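Local coordinates for protein D,D-dipeptidase/D,D-carboxypeptidase (Enterococcus faecalis, PDB 4MUQ) that is a zinc-dependent D,D-peptidase of vancomycin resistance that probably cleaves D-Ala-D-Ala and removes the terminal D-Ala of cell-wall precursors, at residues G111-L116 / P166-Y171. Sequence-based numbering, arbitrary orientation.
With ZN (zinc ion), chain B; LY0 ((2R)-3-[(R)-[(1R)-1-aminoethyl](hydroxy)phosphoryl]-2-methylpropanoic acid), chain C; 2D8 ((2R)-3-[(R)-[(1S)-1-aminoethyl](hydroxy)phosphoryl]-2-methylpropanoic acid), chain D.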
loop_
_atom_site.group_PDB
_atom_site.type_symbol
_atom_site.label_atom_id
_atom_site.label_comp_id
_atom_site.label_asym_id
_atom_site.label_seq_id
_atom_site.Cartn_x
_atom_site.Cartn_y
_atom_site.Cartn_z
ATOM N N GLY A 111 -6.618 3.030 4.535
ATOM C CA GLY A 111 -5.686 3.728 5.413
ATOM C C GLY A 111 -4.220 3.531 5.061
ATOM O O GLY A 111 -3.351 3.996 5.802
ATOM N N LEU A 112 -3.947 2.848 3.948
ATOM C CA LEU A 112 -2.577 2.553 3.507
ATOM C C LEU A 112 -2.102 3.448 2.377
ATOM O O LEU A 112 -0.947 3.363 1.977
ATOM C CB LEU A 112 -2.487 1.094 3.051
ATOM C CG LEU A 112 -2.861 0.027 4.089
ATOM C CD1 LEU A 112 -2.866 -1.352 3.438
ATOM C CD2 LEU A 112 -1.921 0.031 5.301
ATOM N N ALA A 113 -2.983 4.300 1.851
ATOM C CA ALA A 113 -2.626 5.116 0.690
ATOM C C ALA A 113 -2.681 6.585 1.007
ATOM O O ALA A 113 -3.533 7.046 1.752
ATOM C CB ALA A 113 -3.544 4.799 -0.483
ATOM N N ILE A 114 -1.763 7.321 0.401
ATOM C CA ILE A 114 -1.719 8.757 0.584
ATOM C C ILE A 114 -1.408 9.444 -0.738
ATOM O O ILE A 114 -0.573 8.985 -1.515
ATOM C CB ILE A 114 -0.718 9.144 1.697
ATOM C CG1 ILE A 114 -0.835 10.636 2.011
ATOM C CG2 ILE A 114 0.710 8.743 1.340
ATOM C CD1 ILE A 114 -0.672 10.973 3.474
ATOM N N ASP A 115 -2.108 10.555 -0.978
ATOM C CA ASP A 115 -1.797 11.452 -2.082
ATOM C C ASP A 115 -0.985 12.601 -1.514
ATOM O O ASP A 115 -1.392 13.225 -0.528
ATOM C CB ASP A 115 -3.087 11.960 -2.746
ATOM C CG ASP A 115 -3.885 10.844 -3.415
ATOM O OD1 ASP A 115 -3.294 9.835 -3.759
ATOM O OD2 ASP A 115 -5.118 10.911 -3.593
ATOM N N LEU A 116 0.154 12.884 -2.140
ATOM C CA LEU A 116 1.049 13.943 -1.703
ATOM C C LEU A 116 1.159 15.036 -2.766
ATOM O O LEU A 116 1.004 14.773 -3.965
ATOM C CB LEU A 116 2.444 13.376 -1.441
ATOM C CG LEU A 116 2.504 12.267 -0.392
ATOM C CD1 LEU A 116 3.900 11.680 -0.349
ATOM C CD2 LEU A 116 2.117 12.805 0.979
ATOM N N PRO A 166 1.462 10.593 -10.576
ATOM C CA PRO A 166 2.709 10.902 -9.867
ATOM C C PRO A 166 2.572 10.973 -8.341
ATOM O O PRO A 166 3.569 10.785 -7.636
ATOM C CB PRO A 166 3.084 12.270 -10.433
ATOM C CG PRO A 166 2.563 12.225 -11.866
ATOM C CD PRO A 166 1.245 11.476 -11.736
ATOM N N TRP A 167 1.355 11.212 -7.848
ATOM C CA TRP A 167 1.142 11.663 -6.465
ATOM C C TRP A 167 0.683 10.610 -5.465
ATOM O O TRP A 167 0.659 10.900 -4.273
ATOM C CB TRP A 167 0.089 12.774 -6.448
ATOM C CG TRP A 167 -1.218 12.305 -7.040
ATOM C CD1 TRP A 167 -2.198 11.579 -6.415
ATOM C CD2 TRP A 167 -1.667 12.505 -8.388
ATOM N NE1 TRP A 167 -3.223 11.318 -7.293
ATOM C CE2 TRP A 167 -2.926 11.880 -8.508
ATOM C CE3 TRP A 167 -1.123 13.148 -9.506
ATOM C CZ2 TRP A 167 -3.647 11.875 -9.704
ATOM C CZ3 TRP A 167 -1.847 13.150 -10.697
ATOM C CH2 TRP A 167 -3.089 12.500 -10.786
ATOM N N HIS A 168 0.274 9.432 -5.937
ATOM C CA HIS A 168 -0.392 8.438 -5.093
ATOM C C HIS A 168 0.564 7.339 -4.639
ATOM O O HIS A 168 1.128 6.603 -5.462
ATOM C CB HIS A 168 -1.609 7.863 -5.838
ATOM C CG HIS A 168 -2.349 6.799 -5.087
ATOM N ND1 HIS A 168 -3.652 6.957 -4.653
ATOM C CD2 HIS A 168 -1.988 5.540 -4.750
ATOM C CE1 HIS A 168 -4.047 5.842 -4.059
ATOM N NE2 HIS A 168 -3.058 4.967 -4.114
ATOM N N PHE A 169 0.732 7.226 -3.323
ATOM C CA PHE A 169 1.673 6.255 -2.758
ATOM C C PHE A 169 0.950 5.271 -1.869
ATOM O O PHE A 169 0.034 5.629 -1.135
ATOM C CB PHE A 169 2.794 6.982 -1.998
ATOM C CG PHE A 169 3.723 7.709 -2.907
ATOM C CD1 PHE A 169 4.898 7.105 -3.332
ATOM C CD2 PHE A 169 3.390 8.954 -3.414
ATOM C CE1 PHE A 169 5.762 7.747 -4.213
ATOM C CE2 PHE A 169 4.238 9.600 -4.303
ATOM C CZ PHE A 169 5.431 8.989 -4.702
ATOM N N ARG A 170 1.371 4.015 -1.952
ATOM C CA ARG A 170 0.741 2.928 -1.209
ATOM C C ARG A 170 1.748 2.280 -0.271
ATOM O O ARG A 170 2.865 1.944 -0.693
ATOM C CB ARG A 170 0.197 1.891 -2.204
ATOM C CG ARG A 170 -0.121 0.509 -1.618
ATOM C CD ARG A 170 -1.250 0.514 -0.604
ATOM N NE ARG A 170 -1.293 -0.796 0.045
ATOM C CZ ARG A 170 -2.000 -1.831 -0.394
ATOM N NH1 ARG A 170 -2.783 -1.717 -1.457
ATOM N NH2 ARG A 170 -1.928 -2.996 0.252
ATOM N N TYR A 171 1.377 2.139 0.998
ATOM C CA TYR A 171 2.206 1.401 1.941
ATOM C C TYR A 171 1.941 -0.091 1.805
ATOM O O TYR A 171 0.794 -0.537 1.957
ATOM C CB TYR A 171 1.905 1.840 3.364
ATOM C CG TYR A 171 2.775 1.173 4.396
ATOM C CD1 TYR A 171 4.049 1.643 4.644
ATOM C CD2 TYR A 171 2.315 0.078 5.115
ATOM C CE1 TYR A 171 4.853 1.040 5.593
ATOM C CE2 TYR A 171 3.109 -0.528 6.080
ATOM C CZ TYR A 171 4.377 -0.039 6.306
ATOM O OH TYR A 171 5.192 -0.630 7.252
HETATM ZN ZN ZN B . -4.782 8.653 -4.254
HETATM P P LY0 C . -6.619 9.139 -6.394
HETATM C C1 LY0 C . -8.801 10.562 -6.741
HETATM N N1 LY0 C . -7.069 10.995 -8.252
HETATM C C2 LY0 C . -7.304 10.750 -6.884
HETATM C C4 LY0 C . -7.254 7.826 -7.475
HETATM C C5 LY0 C . -7.225 6.458 -6.864
HETATM C C6 LY0 C . -8.419 6.277 -5.941
HETATM C C7 LY0 C . -7.209 5.434 -7.985
HETATM O O31 LY0 C . -7.077 8.825 -4.952
HETATM O O32 LY0 C . -5.058 9.225 -6.349
HETATM O O61 LY0 C . -8.259 5.557 -4.968
HETATM O O62 LY0 C . -9.477 6.815 -6.219
HETATM C C4 2D8 D . -7.248 7.817 -7.476
HETATM C C5 2D8 D . -7.223 6.453 -6.863
HETATM C C6 2D8 D . -8.419 6.276 -5.940
HETATM C C7 2D8 D . -7.209 5.432 -7.985
HETATM N N1 2D8 D . -6.703 11.775 -6.292
HETATM P P 2D8 D . -6.616 9.134 -6.399
HETATM C C1 2D8 D . -8.782 10.588 -6.754
HETATM C C2 2D8 D . -7.290 10.710 -6.997
HETATM O O31 2D8 D . -7.091 8.837 -4.958
HETATM O O32 2D8 D . -5.057 9.227 -6.349
HETATM O O61 2D8 D . -8.260 5.557 -4.968
HETATM O O62 2D8 D . -9.477 6.815 -6.219
#
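Asp115 and His168 reach one zinc ion through different first torsions. In His168, CG is anti to the backbone N (chi1 178°). In Asp115, CG is anti to the carbonyl carbon (chi1 -65°). The two residues form a non-hydrogen-bonded antiparallel pair with both side chains on the same face of the sheet. Their carboxylate and ring planes are 54° apart. Asp115 OD1 and His168 ND1 are 3.0 Å apart because both bind the metal; they share no hydrogen bond. The Asp115 carboxylate grips zinc unevenly, OD1 at 2.0 Å and OD2 at 2.4 Å. His168 ND1 binds the zinc at 2.1 Å. His108 completes the protein ligands, and O31 and O32 of the bound phosphinate analogue, modelled as two diastereomers, also coordinate. Glu107 accepts a hydrogen bond from His168 NE2, which, with the zinc bond on ND1, helps set the ring's rotation and probably makes it a stronger zinc donor.

Trp167 lies beside Asp115, with ring and carboxylate planes almost perpendicular. Asp115 OD1 meets the ring edge at CD1. Trp167 NE1 donates to phosphinate O32 at 2.9 Å, so this one oxygen is held by metal and indole together.

Four backbone bonds hold the strands in register. Ile114 and Phe169 bond both ways, with Phe169 N to Ile114 O at 2.8 Å. Tyr171 N to Leu112 O and Leu116 N to Trp167 O extend the ladder. On the other face, Leu116 CD1 packs on Phe169 CD2 at 4.1 Å. Back on the zinc side, Leu112 CD1 rests obliquely against the guanidinium of Arg170, whose NH1 forms a salt bridge with Glu107.

The two strands form the centre of the antiparallel sheet of this Hedgehog/DD-peptidase fold. Strand 68-72 flanks 113-118, and strand 148-150 flanks 168-171. Helix 49-62 packs against Leu112, Ile114 and Tyr171.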